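Local coordinates for mannosylglycerate hydrolase MGH1-like glycoside hydrolase domain-containing protein (Thermus thermophilus HB8, PDB 4WVA) that hydrolyses mannosylglycerate, and glucosylglycerate with similar efficiency, to release glycerate and the free sugar, as a glycoside hydrolase of family 63, at residues Y30-D35 and I101-V106; L69-F74 and A97-T102; A37-G42 and W52-C57. All coordinates share one frame; numbering follows the deposited sequence.

Interaction 1 (Y30-D35 and I101-V106)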
# COMPACT_ATOMS: atom_id res chain seq x y z
N TYR A 30 23.25 -30.99 -12.31
CA TYR A 30 21.95 -31.44 -11.89
C TYR A 30 20.99 -30.30 -12.19
O TYR A 30 21.37 -29.31 -12.85
CB TYR A 30 21.91 -31.76 -10.38
CG TYR A 30 22.88 -32.81 -9.90
CD1 TYR A 30 22.70 -34.14 -10.27
CD2 TYR A 30 23.94 -32.49 -9.06
CE1 TYR A 30 23.57 -35.12 -9.82
CE2 TYR A 30 24.82 -33.48 -8.61
CZ TYR A 30 24.61 -34.79 -9.01
OH TYR A 30 25.47 -35.81 -8.57
N GLN A 31 19.74 -30.44 -11.75
CA GLN A 31 18.75 -29.37 -11.87
C GLN A 31 18.63 -28.55 -10.58
O GLN A 31 18.40 -29.10 -9.51
CB GLN A 31 17.38 -29.93 -12.26
CG GLN A 31 16.28 -28.87 -12.38
CD GLN A 31 15.00 -29.32 -13.06
OE1 GLN A 31 14.33 -28.53 -13.75
NE2 GLN A 31 14.61 -30.57 -12.84
N TRP A 32 18.78 -27.23 -10.71
CA TRP A 32 18.62 -26.30 -9.58
C TRP A 32 17.31 -25.52 -9.72
O TRP A 32 16.88 -25.20 -10.82
CB TRP A 32 19.78 -25.31 -9.55
CG TRP A 32 20.89 -25.65 -8.62
CD1 TRP A 32 21.12 -25.10 -7.40
CD2 TRP A 32 21.93 -26.62 -8.81
NE1 TRP A 32 22.24 -25.62 -6.83
CE2 TRP A 32 22.76 -26.56 -7.67
CE3 TRP A 32 22.25 -27.52 -9.82
CZ2 TRP A 32 23.86 -27.38 -7.51
CZ3 TRP A 32 23.37 -28.34 -9.67
CH2 TRP A 32 24.14 -28.27 -8.52
N LEU A 33 16.69 -25.21 -8.59
CA LEU A 33 15.37 -24.60 -8.52
C LEU A 33 15.34 -23.19 -9.12
O LEU A 33 14.64 -22.98 -10.13
CB LEU A 33 14.90 -24.57 -7.06
CG LEU A 33 13.44 -24.24 -6.72
CD1 LEU A 33 13.23 -24.50 -5.23
CD2 LEU A 33 13.06 -22.81 -7.09
N TRP A 34 16.01 -22.21 -8.52
CA TRP A 34 15.82 -20.86 -9.09
C TRP A 34 16.51 -20.73 -10.45
O TRP A 34 15.99 -20.03 -11.31
CB TRP A 34 16.08 -19.66 -8.13
CG TRP A 34 17.49 -19.27 -7.80
CD1 TRP A 34 18.62 -20.07 -7.76
CD2 TRP A 34 17.91 -17.97 -7.35
NE1 TRP A 34 19.70 -19.32 -7.35
CE2 TRP A 34 19.28 -18.03 -7.10
CE3 TRP A 34 17.23 -16.75 -7.14
CZ2 TRP A 34 20.00 -16.92 -6.66
CZ3 TRP A 34 17.95 -15.65 -6.71
CH2 TRP A 34 19.31 -15.74 -6.47
N ASP A 35 17.56 -21.51 -10.70
CA ASP A 35 18.18 -21.49 -12.01
C ASP A 35 17.18 -21.90 -13.07
O ASP A 35 17.08 -21.26 -14.11
CB ASP A 35 19.40 -22.43 -12.09
CG ASP A 35 20.51 -22.04 -11.16
OD1 ASP A 35 20.29 -22.05 -9.91
OD2 ASP A 35 21.62 -21.75 -11.65
N ILE A 101 16.70 -28.92 1.33
CA ILE A 101 16.48 -27.49 1.57
C ILE A 101 15.89 -26.88 0.30
O ILE A 101 15.84 -27.54 -0.73
CB ILE A 101 17.78 -26.75 1.95
CG1 ILE A 101 18.85 -26.94 0.86
CG2 ILE A 101 18.29 -27.21 3.31
CD1 ILE A 101 20.08 -26.07 1.03
N THR A 102 15.45 -25.62 0.37
CA THR A 102 14.79 -24.98 -0.76
C THR A 102 15.62 -23.81 -1.33
O THR A 102 16.81 -23.71 -1.06
CB THR A 102 13.34 -24.58 -0.36
OG1 THR A 102 12.57 -24.25 -1.53
CG2 THR A 102 13.30 -23.46 0.66
N GLN A 103 14.99 -22.98 -2.16
CA GLN A 103 15.69 -21.85 -2.79
C GLN A 103 14.64 -20.78 -3.11
O GLN A 103 13.46 -21.03 -2.98
CB GLN A 103 16.41 -22.27 -4.08
CG GLN A 103 17.93 -22.22 -3.97
CD GLN A 103 18.63 -22.44 -5.31
OE1 GLN A 103 18.01 -22.77 -6.33
NE2 GLN A 103 19.93 -22.27 -5.30
N PRO A 104 15.09 -19.58 -3.54
CA PRO A 104 14.08 -18.53 -3.70
C PRO A 104 12.99 -18.88 -4.72
O PRO A 104 13.29 -19.31 -5.84
CB PRO A 104 14.92 -17.33 -4.18
CG PRO A 104 16.27 -17.60 -3.61
CD PRO A 104 16.45 -19.07 -3.77
N PRO A 105 11.71 -18.70 -4.33
CA PRO A 105 10.59 -19.25 -5.08
C PRO A 105 10.17 -18.33 -6.22
O PRO A 105 9.07 -17.81 -6.22
CB PRO A 105 9.52 -19.40 -4.02
CG PRO A 105 9.80 -18.32 -3.04
CD PRO A 105 11.30 -18.23 -2.98
N VAL A 106 11.06 -18.12 -7.18
CA VAL A 106 10.75 -17.25 -8.32
C VAL A 106 9.83 -17.96 -9.33
O VAL A 106 9.30 -17.33 -10.24
CB VAL A 106 12.05 -16.73 -8.96
CG1 VAL A 106 12.71 -17.81 -9.74
CG2 VAL A 106 11.79 -15.55 -9.88
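Gln103 reaches out of the 101-106 loop to the first turn of helix 33-43 and makes the single hydrogen bond of this contact. Its OE1 accepts the backbone N-H of Trp34 at 3.0 Å between Trp34 N and Gln103 OE1, almost straight at the hydrogen (172°), although the donor stands somewhat out of the carbonyl plane. So near a helix start the N-H has no preceding turn to meet, and the glutamine supplies a carbonyl. With Trp34 CG set between its backbone N and carbonyl carbon (chi1 76°), the indole turns back beside that N-H, and CD1 of Trp34 comes within 3.1 Å of Gln103 OE1. With OE1 so bonded, Gln103 NE2 comes to the edge of the Trp32 ring, 3.7 Å from Trp32 CD1.

Packing contacts follow. Pro104 lies over one face of Trp34, its CG 4.1 Å from the centroid of the six-membered ring, a CH-pi contact. Val106 CG1 meets Trp34 CB at 4.2 Å. Leu33 spreads its two methyls, CD1 beside Thr102 OG1 at 3.8 Å and CD2 against Pro104 O at 3.7 Å; the Thr102 hydroxyl is bonded to Leu69 O.

Trp32, Leu33, Trp34, Asp35 and Gln103 are all probable substrate-binding residues, and a Tris molecule weakly hydrogen-bonded to Asp35 probably marks the sugar pocket of this (alpha/alpha)6-barrel hydrolase.

Interaction 2 (L69-F74 and A97-T102)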
# COMPACT_ATOMS: atom_id res chain seq x y z
N LEU A 69 9.60 -27.88 -2.43
CA LEU A 69 10.38 -27.94 -3.66
C LEU A 69 11.85 -27.76 -3.27
O LEU A 69 12.22 -26.73 -2.71
CB LEU A 69 9.93 -26.86 -4.63
CG LEU A 69 10.42 -27.02 -6.07
CD1 LEU A 69 9.81 -28.24 -6.73
CD2 LEU A 69 10.06 -25.78 -6.87
N PRO A 70 12.69 -28.76 -3.54
CA PRO A 70 14.08 -28.73 -3.10
C PRO A 70 14.95 -27.92 -4.04
O PRO A 70 14.59 -27.77 -5.20
CB PRO A 70 14.48 -30.20 -3.18
CG PRO A 70 13.70 -30.71 -4.32
CD PRO A 70 12.39 -29.96 -4.33
N HIS A 71 16.10 -27.43 -3.57
CA HIS A 71 16.94 -26.60 -4.44
C HIS A 71 17.70 -27.40 -5.49
O HIS A 71 18.02 -26.86 -6.53
CB HIS A 71 17.85 -25.66 -3.65
CG HIS A 71 19.17 -26.24 -3.25
ND1 HIS A 71 19.30 -27.39 -2.50
CD2 HIS A 71 20.41 -25.73 -3.39
CE1 HIS A 71 20.58 -27.59 -2.23
NE2 HIS A 71 21.27 -26.59 -2.76
N ILE A 72 17.91 -28.70 -5.26
CA ILE A 72 18.54 -29.55 -6.27
C ILE A 72 17.75 -30.84 -6.46
O ILE A 72 17.35 -31.46 -5.47
CB ILE A 72 20.01 -29.92 -5.93
CG1 ILE A 72 20.87 -28.69 -5.65
CG2 ILE A 72 20.64 -30.69 -7.09
CD1 ILE A 72 22.25 -29.01 -5.08
N VAL A 73 17.52 -31.20 -7.72
CA VAL A 73 17.04 -32.51 -8.12
C VAL A 73 18.24 -33.25 -8.72
O VAL A 73 18.78 -32.84 -9.76
CB VAL A 73 15.90 -32.46 -9.14
CG1 VAL A 73 15.35 -33.84 -9.42
CG2 VAL A 73 14.77 -31.57 -8.64
N PHE A 74 18.64 -34.34 -8.07
CA PHE A 74 19.86 -35.07 -8.45
C PHE A 74 19.58 -36.10 -9.57
O PHE A 74 19.79 -37.32 -9.40
CB PHE A 74 20.49 -35.75 -7.22
CG PHE A 74 21.01 -34.80 -6.18
CD1 PHE A 74 22.06 -33.94 -6.46
CD2 PHE A 74 20.47 -34.75 -4.89
CE1 PHE A 74 22.57 -33.08 -5.51
CE2 PHE A 74 20.98 -33.88 -3.93
CZ PHE A 74 22.03 -33.04 -4.24
N ALA A 97 16.96 -38.74 -6.32
CA ALA A 97 17.10 -38.10 -5.01
C ALA A 97 17.06 -36.59 -5.19
O ALA A 97 17.27 -36.09 -6.31
CB ALA A 97 18.42 -38.48 -4.38
N THR A 98 16.83 -35.88 -4.09
CA THR A 98 16.84 -34.41 -4.07
C THR A 98 17.56 -33.91 -2.82
O THR A 98 17.86 -34.68 -1.91
CB THR A 98 15.42 -33.80 -4.05
OG1 THR A 98 14.82 -33.95 -2.76
CG2 THR A 98 14.50 -34.39 -5.11
N SER A 99 17.84 -32.61 -2.78
CA SER A 99 18.35 -31.97 -1.56
C SER A 99 17.21 -31.87 -0.55
O SER A 99 16.06 -32.17 -0.86
CB SER A 99 18.90 -30.59 -1.86
OG SER A 99 17.83 -29.75 -2.30
N GLY A 100 17.52 -31.40 0.64
CA GLY A 100 16.56 -31.29 1.72
C GLY A 100 16.35 -29.87 2.20
O GLY A 100 15.87 -29.65 3.32
N ILE A 101 16.70 -28.92 1.33
CA ILE A 101 16.48 -27.49 1.57
C ILE A 101 15.89 -26.88 0.30
O ILE A 101 15.84 -27.54 -0.73
CB ILE A 101 17.78 -26.75 1.95
CG1 ILE A 101 18.85 -26.94 0.86
CG2 ILE A 101 18.29 -27.21 3.31
CD1 ILE A 101 20.08 -26.07 1.03
N THR A 102 15.45 -25.62 0.37
CA THR A 102 14.79 -24.98 -0.76
C THR A 102 15.62 -23.81 -1.33
O THR A 102 16.81 -23.71 -1.06
CB THR A 102 13.34 -24.58 -0.36
OG1 THR A 102 12.57 -24.25 -1.53
CG2 THR A 102 13.30 -23.46 0.66
O HOH W 1 19.39 -39.44 -7.70
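His71 and Ser99 meet where segments 69-74 and 97-102 run antiparallel, the second supplying a short, weakly bonded edge strand of a small three-stranded sheet in which 72-74 is central. The imidazole is held between two isoleucines. Ile101 CD1 lies over one face, 3.9 Å from the ring centroid in a CH-pi contact, while CG1 of the adjacent Ile72 presses on the opposite face. Ser99 OG approaches at the edge, near the ring plane, and hydrogen-bonds His71 ND1 at 2.8 Å; either group could be the donor. Placing Ser99 OG between its backbone N and carbonyl carbon (chi1 64°) turns the hydroxyl to that nitrogen. With a leucine in place of His71, the Ser99 hydroxyl would probably lose its partner on the ring, and the flat surface between Ile72 and Ile101 would go with it.

The backbone is tied on both sides of this ring: His71 N donates to Ile101 O, and Ser99 N to Ile72 O at 3.0 Å. Pro70 packs across Thr98, with Pro70 CG 3.5 Å from Thr98 CB. Phe74 reaches the other strand with its CE2 3.6 Å from Ser99 N, and Tyr30 meets its ring edge-to-face. At one end Thr102 OG1 donates to Leu69 O, the donor standing nearly on the line of the carbonyl bond. At the other a water bridges the strands, donating a hydrogen bond to Phe74 O at 2.7 Å and accepting one from Ala97 N at 2.9 Å.

Interaction 3 (A37-G42 and W52-C57)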
# COMPACT_ATOMS: atom_id res chain seq x y z
N ALA A 37 14.08 -21.66 -13.17
CA ALA A 37 13.05 -20.67 -13.37
C ALA A 37 13.57 -19.59 -14.32
O ALA A 37 12.89 -19.26 -15.28
CB ALA A 37 12.61 -20.07 -12.05
N PHE A 38 14.77 -19.08 -14.06
CA PHE A 38 15.34 -18.05 -14.97
C PHE A 38 15.60 -18.66 -16.35
O PHE A 38 15.38 -18.01 -17.36
CB PHE A 38 16.63 -17.42 -14.43
CG PHE A 38 16.45 -16.67 -13.15
CD1 PHE A 38 15.73 -15.48 -13.11
CD2 PHE A 38 17.00 -17.15 -11.96
CE1 PHE A 38 15.57 -14.79 -11.92
CE2 PHE A 38 16.82 -16.46 -10.77
CZ PHE A 38 16.10 -15.28 -10.75
N ILE A 39 16.11 -19.89 -16.38
CA ILE A 39 16.44 -20.54 -17.65
C ILE A 39 15.22 -20.70 -18.54
O ILE A 39 15.32 -20.50 -19.74
CB ILE A 39 17.18 -21.88 -17.40
CG1 ILE A 39 18.56 -21.62 -16.79
CG2 ILE A 39 17.23 -22.73 -18.68
CD1 ILE A 39 19.16 -22.85 -16.13
N ALA A 40 14.08 -21.06 -17.95
CA ALA A 40 12.82 -21.17 -18.70
C ALA A 40 12.48 -19.91 -19.50
O ALA A 40 11.98 -19.99 -20.62
CB ALA A 40 11.67 -21.57 -17.78
N LEU A 41 12.78 -18.73 -18.94
CA LEU A 41 12.59 -17.47 -19.67
C LEU A 41 13.44 -17.41 -20.94
O LEU A 41 12.98 -16.91 -21.98
CB LEU A 41 12.89 -16.27 -18.78
CG LEU A 41 11.94 -16.06 -17.59
CD1 LEU A 41 12.42 -14.94 -16.67
CD2 LEU A 41 10.52 -15.79 -18.08
N GLY A 42 14.66 -17.94 -20.87
CA GLY A 42 15.51 -18.03 -22.05
C GLY A 42 14.93 -18.95 -23.11
O GLY A 42 14.95 -18.63 -24.29
N TRP A 52 8.21 -24.61 -20.83
CA TRP A 52 7.32 -25.27 -19.89
C TRP A 52 7.96 -26.54 -19.33
O TRP A 52 7.88 -26.83 -18.14
CB TRP A 52 6.01 -25.67 -20.55
CG TRP A 52 5.05 -24.58 -20.79
CD1 TRP A 52 4.66 -24.08 -21.99
CD2 TRP A 52 4.30 -23.86 -19.80
NE1 TRP A 52 3.72 -23.10 -21.82
CE2 TRP A 52 3.48 -22.95 -20.48
CE3 TRP A 52 4.24 -23.91 -18.41
CZ2 TRP A 52 2.61 -22.08 -19.81
CZ3 TRP A 52 3.38 -23.04 -17.74
CH2 TRP A 52 2.57 -22.16 -18.43
N GLN A 53 8.61 -27.30 -20.20
CA GLN A 53 9.15 -28.59 -19.79
C GLN A 53 10.16 -28.45 -18.66
O GLN A 53 10.20 -29.28 -17.75
CB GLN A 53 9.76 -29.32 -20.99
CG GLN A 53 8.73 -29.91 -21.95
CD GLN A 53 7.86 -30.97 -21.30
OE1 GLN A 53 8.31 -31.71 -20.40
NE2 GLN A 53 6.60 -31.06 -21.72
N GLU A 54 10.97 -27.39 -18.72
CA GLU A 54 11.92 -27.09 -17.65
C GLU A 54 11.24 -27.12 -16.29
O GLU A 54 11.78 -27.68 -15.34
CB GLU A 54 12.60 -25.72 -17.87
CG GLU A 54 13.77 -25.47 -16.93
CD GLU A 54 15.06 -26.14 -17.36
OE1 GLU A 54 15.22 -26.41 -18.57
OE2 GLU A 54 15.95 -26.35 -16.49
N LEU A 55 10.06 -26.49 -16.19
CA LEU A 55 9.40 -26.36 -14.89
C LEU A 55 8.57 -27.60 -14.57
O LEU A 55 8.43 -27.97 -13.41
CB LEU A 55 8.55 -25.10 -14.87
CG LEU A 55 9.34 -23.83 -15.23
CD1 LEU A 55 8.42 -22.64 -15.10
CD2 LEU A 55 10.59 -23.72 -14.37
N LEU A 56 8.00 -28.24 -15.58
CA LEU A 56 7.31 -29.51 -15.31
C LEU A 56 8.28 -30.48 -14.68
O LEU A 56 7.95 -31.20 -13.73
CB LEU A 56 6.78 -30.13 -16.60
CG LEU A 56 5.63 -29.39 -17.28
CD1 LEU A 56 5.30 -30.02 -18.63
CD2 LEU A 56 4.43 -29.44 -16.38
N CYS A 57 9.49 -30.52 -15.23
CA CYS A 57 10.50 -31.46 -14.75
C CYS A 57 10.87 -31.16 -13.30
O CYS A 57 10.95 -32.06 -12.47
CB CYS A 57 11.72 -31.39 -15.66
SG CYS A 57 13.05 -32.52 -15.24
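Ala40 faces Glu54 and Leu55 where the helical segments 37-42 and 52-57 run roughly antiparallel, their directions 159° apart and their axes 8.8 Å from each other at the closest point. That spacing is consistent with the small Ala40 and the backbone of Ala37 facing the neighbour. Ala40 CB points at the other helix and rests against Leu55 CG at 4.1 Å, with Glu54 CB close by at 4.3 Å from Ala40 CB. Leu55 extends a branch past it: its CD2 lies 4.0 Å from Ala37 CA, touching the main chain because the methyl of Ala37 is turned away.

Two helices in succession, joined by a short turn and laid side by side in this manner, form a helical hairpin, consistent with the (alpha/alpha)6 barrel of this enzyme. Beyond the pair, Val111 and Leu114 of helix 107-117 pack on Leu55, while Phe38 is turned away from the interface and meets Trp410 edge-to-face.

No hydrogen bond crosses between the two segments, yet a charged group is buried at their border. Glu54 leaves its helix with CG anti to the backbone N (chi1 -169°) and then bends at chi2 (80°), which brings the carboxylate across Ile39 at a slant, with Ile39 CG2 4.2 Å from Glu54 OE1. Both oxygens are satisfied: OE1 by a salt bridge to Arg50 and a hydrogen bond from Thr21, OE2 by the hydroxyl of Ser36, one residue ahead of the first segment.

From the N terminus the chain lays down strand 31-32, enters helix 33-43 and turns back through helix 48-62, and interaction 3 closes this short hairpin. It then supplies 69-74, whose strand pairs with 31-32 to build the sheet, with Gln31 and Leu33 bonded to Val73 and His71. Interaction 2 closes the following loop by bringing in 97-102, and interaction 1 shuts the whole excursion as 101-106 returns to the start of helix 33-43. Interaction 3 is thus nested in the loop of interaction 1 and precedes interaction 2, which ends on the same stretch as interaction 1 and shares Ile101 and Thr102 with it. Val106 against Ala37 ties the 101-106 loop to the hairpin.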